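Local coordinates for protein redox-sensing transcriptional repressor rex (Thermoanaerobacter ethanolicus, PDB 3WGH) that probably represses transcription in response to the cellular NADH/NAD(+) balance, binding DNA as a homodimer and sensing the dinucleotide in a Rossmann domain, at residues I154-A159 / F177-L182; K113-I118 / L125-V130; E136-F141 / D164-A169. All coordinates share one frame; numbering follows the deposited sequence.

Contact 1: residues I154-A159 / F177-L182. With ZN (zinc ion), chain G; NAI (1,4-dihydronicotinamide adenine dinucleotide), chain I.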
# COMPACT_ATOMS: atom_id res chain seq x y z
N ILE B 154 14.08 -6.01 -3.62
CA ILE B 154 14.84 -7.13 -4.21
C ILE B 154 14.00 -8.40 -4.10
O ILE B 154 13.06 -8.43 -3.35
CB ILE B 154 16.21 -7.33 -3.50
CG1 ILE B 154 16.06 -7.48 -1.98
CG2 ILE B 154 17.20 -6.18 -3.78
CD1 ILE B 154 17.34 -8.07 -1.30
N PRO B 155 14.34 -9.45 -4.86
CA PRO B 155 13.60 -10.70 -4.68
C PRO B 155 13.80 -11.24 -3.28
O PRO B 155 14.76 -10.83 -2.56
CB PRO B 155 14.25 -11.67 -5.72
CG PRO B 155 15.14 -10.83 -6.59
CD PRO B 155 15.47 -9.58 -5.79
N LYS B 156 12.94 -12.16 -2.86
CA LYS B 156 12.98 -12.58 -1.47
C LYS B 156 14.12 -13.51 -1.02
O LYS B 156 14.42 -13.55 0.18
CB LYS B 156 11.63 -13.07 -0.97
CG LYS B 156 11.15 -14.38 -1.56
CD LYS B 156 9.65 -14.53 -1.26
CE LYS B 156 9.06 -15.78 -1.90
NZ LYS B 156 10.00 -16.93 -1.84
N ASP B 157 14.79 -14.20 -1.94
CA ASP B 157 15.73 -15.27 -1.60
C ASP B 157 16.95 -14.79 -0.81
O ASP B 157 17.71 -13.93 -1.27
CB ASP B 157 16.15 -16.08 -2.85
CG ASP B 157 16.90 -15.23 -3.91
OD1 ASP B 157 18.10 -14.94 -3.73
OD2 ASP B 157 16.27 -14.84 -4.92
N ASN B 158 17.14 -15.34 0.39
CA ASN B 158 18.23 -14.91 1.28
C ASN B 158 18.28 -13.37 1.53
O ASN B 158 19.32 -12.83 1.87
CB ASN B 158 19.60 -15.46 0.78
CG ASN B 158 20.70 -15.48 1.90
OD1 ASN B 158 20.43 -15.80 3.05
ND2 ASN B 158 21.95 -15.13 1.53
N ALA B 159 17.13 -12.70 1.39
CA ALA B 159 16.97 -11.25 1.67
C ALA B 159 17.38 -10.80 3.06
O ALA B 159 17.72 -9.64 3.22
CB ALA B 159 15.48 -10.81 1.44
N PHE B 177 9.34 -3.99 0.80
CA PHE B 177 8.33 -4.50 -0.10
C PHE B 177 8.32 -6.02 -0.20
O PHE B 177 7.45 -6.60 -0.85
CB PHE B 177 8.50 -3.88 -1.51
CG PHE B 177 8.09 -2.45 -1.58
CD1 PHE B 177 6.82 -2.10 -2.02
CD2 PHE B 177 8.95 -1.45 -1.08
CE1 PHE B 177 6.40 -0.69 -2.01
CE2 PHE B 177 8.60 -0.08 -1.15
CZ PHE B 177 7.33 0.30 -1.59
N LEU B 178 9.28 -6.70 0.39
CA LEU B 178 9.28 -8.16 0.13
C LEU B 178 8.24 -8.89 0.93
O LEU B 178 8.04 -8.60 2.09
CB LEU B 178 10.64 -8.80 0.38
CG LEU B 178 11.95 -8.09 0.15
CD1 LEU B 178 12.98 -9.15 -0.09
CD2 LEU B 178 11.98 -6.98 -0.92
N PRO B 179 7.67 -9.97 0.36
CA PRO B 179 6.65 -10.65 1.11
C PRO B 179 7.23 -11.67 2.10
O PRO B 179 6.81 -12.82 2.09
CB PRO B 179 5.84 -11.36 -0.00
CG PRO B 179 6.87 -11.74 -1.01
CD PRO B 179 7.85 -10.54 -0.99
N ILE B 180 8.18 -11.28 2.94
CA ILE B 180 8.64 -12.19 4.00
C ILE B 180 8.68 -11.42 5.29
O ILE B 180 8.43 -10.21 5.30
CB ILE B 180 10.03 -12.76 3.73
CG1 ILE B 180 11.08 -11.68 3.66
CG2 ILE B 180 10.06 -13.51 2.42
CD1 ILE B 180 12.38 -12.20 3.13
N ASP B 181 8.97 -12.11 6.38
CA ASP B 181 9.28 -11.45 7.63
C ASP B 181 10.77 -11.22 7.79
O ASP B 181 11.54 -12.16 8.07
CB ASP B 181 8.87 -12.35 8.78
CG ASP B 181 7.41 -12.50 8.86
OD1 ASP B 181 6.74 -11.46 8.86
OD2 ASP B 181 6.95 -13.66 8.93
N LEU B 182 11.18 -9.97 7.65
CA LEU B 182 12.55 -9.60 7.98
C LEU B 182 12.75 -9.47 9.51
O LEU B 182 11.89 -9.02 10.23
CB LEU B 182 12.95 -8.33 7.23
CG LEU B 182 13.03 -8.41 5.70
CD1 LEU B 182 13.27 -6.98 5.20
CD2 LEU B 182 14.20 -9.28 5.24
ZN ZN G . 4.64 -12.05 9.64
PA NAI I . 12.73 -7.33 -10.40
O1A NAI I . 13.31 -8.68 -10.67
O2A NAI I . 12.27 -6.41 -11.49
O5B NAI I . 13.85 -6.50 -9.62
C5B NAI I . 14.69 -7.04 -8.60
C4B NAI I . 16.04 -6.35 -8.73
O4B NAI I . 16.79 -6.68 -7.60
C3B NAI I . 16.86 -6.87 -9.94
O3B NAI I . 17.48 -5.77 -10.59
C2B NAI I . 17.97 -7.69 -9.30
O2B NAI I . 19.22 -7.61 -9.99
C1B NAI I . 18.14 -6.93 -8.00
N9A NAI I . 18.76 -7.72 -6.92
C8A NAI I . 18.69 -9.06 -6.75
N7A NAI I . 19.36 -9.32 -5.59
C5A NAI I . 19.87 -8.17 -5.10
C6A NAI I . 20.64 -7.81 -4.00
N6A NAI I . 21.03 -8.77 -3.13
N1A NAI I . 20.96 -6.52 -3.75
C2A NAI I . 20.61 -5.56 -4.62
N3A NAI I . 19.91 -5.90 -5.70
C4A NAI I . 19.50 -7.17 -5.95
O3 NAI I . 11.57 -7.57 -9.28
PN NAI I . 10.42 -6.49 -8.95
O1N NAI I . 9.26 -6.91 -9.79
O2N NAI I . 11.13 -5.14 -9.04
O5D NAI I . 10.05 -6.77 -7.39
C5D NAI I . 10.95 -6.44 -6.33
C4D NAI I . 10.34 -7.03 -5.06
O4D NAI I . 9.09 -6.40 -4.70
C3D NAI I . 10.07 -8.52 -5.22
O3D NAI I . 10.44 -9.11 -3.97
C2D NAI I . 8.57 -8.59 -5.37
O2D NAI I . 8.11 -9.91 -4.98
C1D NAI I . 8.12 -7.43 -4.46
N1N NAI I . 6.76 -6.92 -4.70
C2N NAI I . 5.97 -6.71 -3.60
C3N NAI I . 4.70 -6.29 -3.67
C7N NAI I . 3.98 -6.03 -2.40
O7N NAI I . 2.76 -5.93 -2.31
N7N NAI I . 4.77 -5.79 -1.34
C4N NAI I . 4.05 -6.02 -5.04
C5N NAI I . 5.01 -6.28 -6.19
C6N NAI I . 6.28 -6.68 -5.98
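Leu178 drives its two methyls into the loop 154-159, and this is the tight half of the contact. CD2 lies 3.0 Å from Ile154 O, while CD1 presses on Ala159 CB at 3.4 Å, closer than carbons usually pack. Ile154 CG1 adds a longer apolar touch to the same CD1. The Leu178 chi1 of -32°, well away from a staggered value, goes with these short contacts, and the exact methyl positions are doubtful. Both segments are loops leaving the C-terminal ends of parallel strands, 149-152 and 173-176, which is where a Rossmann fold holds its dinucleotide. Here the NADH spans the two loops: its ribose hydroxyl O3D donates to Ile154 O at 2.8 Å, and its carboxamide N7N donates to Phe177 O, also at 2.8 Å. Ile154 CG2 meets the adenine at C4A, 3.3 Å away. Toward solvent the packing thins to the aliphatic part of Lys156, whose CB rests on Ile180 CG2 at 3.8 Å and whose CD lies against Pro179 CG, the two side chains crossing at about a right angle. Beyond CD the lysine runs away from 177-182, and Asp181 OD1 takes a zinc ion at 2.3 Å that Glu24 of the second subunit also binds.

Contact 2: residues K113-I118 / L125-V130. With NAI (1,4-dihydronicotinamide adenine dinucleotide), chain I.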
# COMPACT_ATOMS: atom_id res chain seq x y z
N LYS B 113 19.33 9.31 -2.30
CA LYS B 113 20.76 9.54 -2.35
C LYS B 113 21.51 8.50 -3.20
O LYS B 113 22.57 8.79 -3.72
CB LYS B 113 21.38 9.61 -0.95
CG LYS B 113 20.90 10.75 -0.05
CD LYS B 113 21.45 12.11 -0.47
CE LYS B 113 22.88 12.29 0.08
NZ LYS B 113 23.01 11.97 1.59
N GLY B 114 20.99 7.28 -3.29
CA GLY B 114 21.64 6.31 -4.16
C GLY B 114 20.74 5.11 -4.41
O GLY B 114 19.73 4.91 -3.70
N ILE B 115 21.06 4.35 -5.47
CA ILE B 115 20.28 3.17 -5.81
C ILE B 115 21.26 2.07 -6.16
O ILE B 115 22.26 2.34 -6.82
CB ILE B 115 19.26 3.45 -6.94
CG1 ILE B 115 18.45 2.18 -7.23
CG2 ILE B 115 19.97 3.84 -8.22
CD1 ILE B 115 17.03 2.48 -7.78
N PHE B 116 21.00 0.86 -5.66
CA PHE B 116 21.98 -0.20 -5.60
C PHE B 116 21.41 -1.43 -6.22
O PHE B 116 20.22 -1.68 -6.12
CB PHE B 116 22.43 -0.45 -4.15
CG PHE B 116 23.12 0.76 -3.55
CD1 PHE B 116 24.52 0.93 -3.67
CD2 PHE B 116 22.36 1.77 -2.99
CE1 PHE B 116 25.16 2.09 -3.15
CE2 PHE B 116 22.97 2.92 -2.44
CZ PHE B 116 24.37 3.10 -2.58
N ASP B 117 22.24 -2.15 -6.99
CA ASP B 117 21.80 -3.41 -7.61
C ASP B 117 22.98 -4.39 -7.69
O ASP B 117 24.14 -3.96 -7.51
CB ASP B 117 21.20 -3.16 -9.00
CG ASP B 117 20.22 -4.28 -9.42
OD1 ASP B 117 18.98 -4.10 -9.31
OD2 ASP B 117 20.69 -5.38 -9.79
N ILE B 118 22.72 -5.69 -7.83
CA ILE B 118 23.85 -6.63 -8.05
C ILE B 118 24.10 -6.87 -9.56
O ILE B 118 24.96 -7.65 -9.90
CB ILE B 118 23.61 -8.06 -7.50
CG1 ILE B 118 22.26 -8.61 -7.96
CG2 ILE B 118 23.84 -8.16 -6.04
CD1 ILE B 118 21.94 -9.95 -7.33
N LEU B 125 23.32 3.20 -14.82
CA LEU B 125 22.03 3.70 -15.28
C LEU B 125 21.61 4.92 -14.46
O LEU B 125 21.77 4.93 -13.24
CB LEU B 125 20.96 2.58 -15.27
CG LEU B 125 19.49 2.90 -15.57
CD1 LEU B 125 19.21 3.01 -17.08
CD2 LEU B 125 18.56 1.86 -14.93
N LYS B 126 21.09 5.94 -15.13
CA LYS B 126 20.66 7.19 -14.52
C LYS B 126 19.16 7.19 -14.27
O LYS B 126 18.36 7.03 -15.19
CB LYS B 126 20.98 8.37 -15.44
CG LYS B 126 22.41 8.90 -15.36
CD LYS B 126 22.54 10.11 -14.42
CE LYS B 126 23.66 11.07 -14.87
NZ LYS B 126 24.98 10.37 -15.00
N ILE B 127 18.77 7.39 -13.02
CA ILE B 127 17.38 7.58 -12.65
C ILE B 127 17.34 8.87 -11.84
O ILE B 127 18.05 9.01 -10.84
CB ILE B 127 16.80 6.36 -11.86
CG1 ILE B 127 16.88 5.10 -12.73
CG2 ILE B 127 15.33 6.60 -11.44
CD1 ILE B 127 17.14 3.80 -11.97
N ARG B 128 16.54 9.83 -12.30
CA ARG B 128 16.63 11.22 -11.85
C ARG B 128 18.09 11.65 -11.86
O ARG B 128 18.75 11.67 -12.89
CB ARG B 128 16.06 11.40 -10.43
CG ARG B 128 14.95 10.45 -10.02
CD ARG B 128 13.60 11.14 -9.91
NE ARG B 128 12.94 11.25 -11.22
CZ ARG B 128 12.78 12.39 -11.89
NH1 ARG B 128 12.17 12.37 -13.07
NH2 ARG B 128 13.21 13.54 -11.39
N ASP B 129 18.61 11.96 -10.68
CA ASP B 129 19.97 12.49 -10.58
C ASP B 129 20.92 11.46 -9.97
O ASP B 129 22.02 11.81 -9.53
CB ASP B 129 19.98 13.79 -9.76
CG ASP B 129 19.11 13.71 -8.51
OD1 ASP B 129 19.59 14.07 -7.41
OD2 ASP B 129 17.94 13.27 -8.62
N VAL B 130 20.49 10.20 -9.90
CA VAL B 130 21.31 9.21 -9.23
C VAL B 130 21.69 8.15 -10.21
O VAL B 130 21.03 7.99 -11.21
CB VAL B 130 20.65 8.61 -7.94
CG1 VAL B 130 20.44 9.71 -6.93
CG2 VAL B 130 19.34 7.92 -8.24
PA NAI I . 12.73 -7.33 -10.40
O1A NAI I . 13.31 -8.68 -10.67
O2A NAI I . 12.27 -6.41 -11.49
O5B NAI I . 13.85 -6.50 -9.62
C5B NAI I . 14.69 -7.04 -8.60
C4B NAI I . 16.04 -6.35 -8.73
O4B NAI I . 16.79 -6.68 -7.60
C3B NAI I . 16.86 -6.87 -9.94
O3B NAI I . 17.48 -5.77 -10.59
C2B NAI I . 17.97 -7.69 -9.30
O2B NAI I . 19.22 -7.61 -9.99
C1B NAI I . 18.14 -6.93 -8.00
N9A NAI I . 18.76 -7.72 -6.92
C8A NAI I . 18.69 -9.06 -6.75
N7A NAI I . 19.36 -9.32 -5.59
C5A NAI I . 19.87 -8.17 -5.10
C6A NAI I . 20.64 -7.81 -4.00
N6A NAI I . 21.03 -8.77 -3.13
N1A NAI I . 20.96 -6.52 -3.75
C2A NAI I . 20.61 -5.56 -4.62
N3A NAI I . 19.91 -5.90 -5.70
C4A NAI I . 19.50 -7.17 -5.95
O3 NAI I . 11.57 -7.57 -9.28
PN NAI I . 10.42 -6.49 -8.95
O1N NAI I . 9.26 -6.91 -9.79
O2N NAI I . 11.13 -5.14 -9.04
O5D NAI I . 10.05 -6.77 -7.39
C5D NAI I . 10.95 -6.44 -6.33
C4D NAI I . 10.34 -7.03 -5.06
O4D NAI I . 9.09 -6.40 -4.70
C3D NAI I . 10.07 -8.52 -5.22
O3D NAI I . 10.44 -9.11 -3.97
C2D NAI I . 8.57 -8.59 -5.37
O2D NAI I . 8.11 -9.91 -4.98
C1D NAI I . 8.12 -7.43 -4.46
N1N NAI I . 6.76 -6.92 -4.70
C2N NAI I . 5.97 -6.71 -3.60
C3N NAI I . 4.70 -6.29 -3.67
C7N NAI I . 3.98 -6.03 -2.40
O7N NAI I . 2.76 -5.93 -2.31
N7N NAI I . 4.77 -5.79 -1.34
C4N NAI I . 4.05 -6.02 -5.04
C5N NAI I . 5.01 -6.28 -6.19
C6N NAI I . 6.28 -6.68 -5.98
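Val130 and Ile115 make most of this contact, meeting methyl to methyl where CG2 of Val130 lies 4.1 Å from CG2 of Ile115, their side chains crossing at about a right angle. The other valine methyl, CG1, sits over the strand backbone, 4.0 Å from Lys113 O. Ile115 keeps CG1 anti to its backbone nitrogen (chi1 -178°), which leaves CG2 for the valine and carries CD1 out to a looser touch on Ile127 CD1 at 4.4 Å. The side-chain pairs across the contact are apolar, and the backbone N and O of Ile127 and Val130 bond each other: a type II' turn from Ile127 to Val130 reverses the chain, closed by Ile127 N on Val130 O and Val130 N on Ile127 O, as in a tight beta hairpin. Further along the same strand, Asp117 grips the adenosine ribose of the NADH with both carboxylate oxygens, OD1 accepting from O3B at 2.6 Å and OD2 from O2B at 2.7 Å. This acidic residue at the end of the second strand of a Rossmann fold is the classic mark of NAD(H) binding. The backbone amides of Ala92 and Asn119 also donate to OD1 and OD2 respectively, fixing the rotation of the carboxylate. With an alanine here, both ribose hydroxyls would probably be left without their acceptors and the adenosine end would be held less firmly. Ile118 packs against the adenine, its CD1 3.2 Å from N7A. Strand 110-117 runs between strands 85-90 and 130-134, with Ile115 also touching Ile89 and Val132, while Ile127, from strand 126-127, the outer strand of the sheet in this chain, reaches Gln97 and Ala100 of helix 94-100.

Contact 3: residues E136-F141 / D164-A169. With ZN (zinc ion), chain L.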
# COMPACT_ATOMS: atom_id res chain seq x y z
N GLU B 136 27.67 -3.82 -3.56
CA GLU B 136 28.84 -4.23 -2.81
C GLU B 136 29.31 -3.12 -1.89
O GLU B 136 29.81 -3.37 -0.78
CB GLU B 136 29.97 -4.64 -3.79
CG GLU B 136 31.20 -5.27 -3.11
CD GLU B 136 30.89 -6.66 -2.55
OE1 GLU B 136 29.75 -7.15 -2.75
OE2 GLU B 136 31.79 -7.25 -1.89
N THR B 137 29.12 -1.90 -2.36
CA THR B 137 29.57 -0.70 -1.69
C THR B 137 28.49 -0.07 -0.73
O THR B 137 28.70 1.00 -0.23
CB THR B 137 29.89 0.41 -2.70
OG1 THR B 137 28.69 0.76 -3.42
CG2 THR B 137 31.04 0.01 -3.71
N VAL B 138 27.32 -0.70 -0.56
CA VAL B 138 26.23 -0.05 0.18
C VAL B 138 26.54 0.31 1.65
O VAL B 138 26.17 1.40 2.13
CB VAL B 138 24.93 -0.90 0.04
CG1 VAL B 138 24.98 -2.13 0.93
CG2 VAL B 138 23.69 -0.04 0.30
N GLU B 139 27.22 -0.57 2.37
CA GLU B 139 27.50 -0.35 3.79
C GLU B 139 28.41 0.90 3.97
O GLU B 139 28.15 1.78 4.79
CB GLU B 139 28.20 -1.55 4.43
CG GLU B 139 27.30 -2.76 4.57
CD GLU B 139 28.06 -3.99 5.04
OE1 GLU B 139 28.73 -3.94 6.10
OE2 GLU B 139 27.95 -5.03 4.36
N ASP B 140 29.47 0.95 3.16
CA ASP B 140 30.25 2.17 3.09
C ASP B 140 29.41 3.43 2.77
O ASP B 140 29.59 4.46 3.41
CB ASP B 140 31.35 1.99 2.04
CG ASP B 140 32.51 1.15 2.56
OD1 ASP B 140 32.74 1.15 3.79
OD2 ASP B 140 33.24 0.54 1.74
N PHE B 141 28.53 3.34 1.76
CA PHE B 141 27.73 4.45 1.32
C PHE B 141 26.79 4.94 2.43
O PHE B 141 26.61 6.14 2.61
CB PHE B 141 26.90 4.03 0.08
CG PHE B 141 26.21 5.18 -0.62
CD1 PHE B 141 26.83 5.82 -1.69
CD2 PHE B 141 24.97 5.64 -0.18
CE1 PHE B 141 26.23 6.93 -2.31
CE2 PHE B 141 24.34 6.70 -0.80
CZ PHE B 141 24.97 7.36 -1.89
N ASP B 164 20.46 -7.50 6.94
CA ASP B 164 21.49 -7.50 7.99
C ASP B 164 22.64 -6.50 7.65
O ASP B 164 23.14 -5.84 8.53
CB ASP B 164 22.08 -8.90 8.23
CG ASP B 164 21.10 -9.87 8.90
OD1 ASP B 164 20.10 -9.44 9.51
OD2 ASP B 164 21.36 -11.10 8.82
N ARG B 165 23.05 -6.47 6.37
CA ARG B 165 24.04 -5.53 5.90
C ARG B 165 23.61 -4.09 6.13
O ARG B 165 24.41 -3.31 6.62
CB ARG B 165 24.36 -5.74 4.41
CG ARG B 165 25.14 -7.06 4.10
CD ARG B 165 25.58 -7.08 2.63
NE ARG B 165 26.59 -6.06 2.38
CZ ARG B 165 26.80 -5.48 1.20
NH1 ARG B 165 26.08 -5.81 0.13
NH2 ARG B 165 27.73 -4.54 1.09
N LEU B 166 22.35 -3.76 5.81
CA LEU B 166 21.83 -2.40 6.13
C LEU B 166 21.84 -2.10 7.61
O LEU B 166 22.20 -0.98 8.06
CB LEU B 166 20.39 -2.15 5.58
CG LEU B 166 20.14 -2.61 4.15
CD1 LEU B 166 18.60 -2.52 3.68
CD2 LEU B 166 21.07 -1.94 3.18
N VAL B 167 21.37 -3.05 8.39
CA VAL B 167 21.27 -2.80 9.82
C VAL B 167 22.68 -2.57 10.43
O VAL B 167 22.93 -1.61 11.17
CB VAL B 167 20.56 -3.99 10.50
CG1 VAL B 167 20.91 -4.04 12.02
CG2 VAL B 167 19.06 -3.82 10.30
N ARG B 168 23.63 -3.44 10.09
CA ARG B 168 24.93 -3.31 10.72
C ARG B 168 25.72 -2.11 10.20
O ARG B 168 26.58 -1.65 10.92
CB ARG B 168 25.73 -4.62 10.67
CG ARG B 168 26.38 -4.85 9.37
CD ARG B 168 27.35 -6.02 9.50
NE ARG B 168 27.95 -6.40 8.22
CZ ARG B 168 27.57 -7.47 7.53
NH1 ARG B 168 28.20 -7.78 6.40
NH2 ARG B 168 26.56 -8.21 7.97
N ALA B 169 25.37 -1.56 9.03
CA ALA B 169 25.88 -0.28 8.60
C ALA B 169 25.23 0.94 9.28
O ALA B 169 25.65 2.07 9.03
CB ALA B 169 25.81 -0.12 7.08
ZN ZN L . 30.74 -8.44 0.01
O HOH W 1 31.34 -6.59 1.36
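The backbones come closest at Glu139 and Ala169, whose CA atoms are 5.1 Å apart, where the first turn of helix 138-144 meets the C-terminal part of helix 159-168 and the residue Ala169. Both helices belong to the Rossmann domain, and a salt-bridge network of Glu139, Arg165 and Arg168 ties them together. Arg165 is its main arm. NE donates to the anti lone pair of Glu139 OE2 at 2.6 Å, nearly straight at 168° and within the guanidinium plane, though the carboxylate is turned 62° from that plane. NH2 adds a weak bond to the same oxygen and another weak one to the backbone Glu136 O at 3.0 Å, while NH1 donates to Val135 O. The bend at chi3 (68°) swings the guanidinium across to Glu136 and Glu139, where Val138 CG1 sits over one face, toward its rim. Buried as it is, this charge is probably balanced by the carboxylate, while the two carbonyls take up N-H groups. Beside the salt bridges, Ala169 CB packs against Glu139 CA at 3.7 Å, and Val138 CG2 touches Leu166 CD2 at 4.3 Å on the side facing the sheet. Glu136 OE2 binds a zinc ion at 2.5 Å. The second arm is looser: Arg168 NE reaches Glu139 OE1 through a weak, bent bond of 3.3 Å, the guanidinium standing almost perpendicular to the carboxylate.

How the contacts relate
All three contacts belong to one Rossmann domain, and the NADH joins two of them. Contact 2 holds its adenosine ribose and contact 1 takes the nicotinamide ribose and carboxamide, while both touch the adenine, through Ile118 and Ile154; their centres are 20 Å apart and their nearest atoms about 6 Å, so the cofactor bridges two contacts that do not touch. Contact 3 binds no dinucleotide, although the Arg165 side chain comes within about 6 Å of it. It does pack directly on contact 2, where Phe116 CZ meets Phe141 CG at 3.4 Å in an edge-to-face pair. Helix 159-168 follows the loop of contact 1 and supplies Arg165 to contact 3, linking centres 17 Å apart.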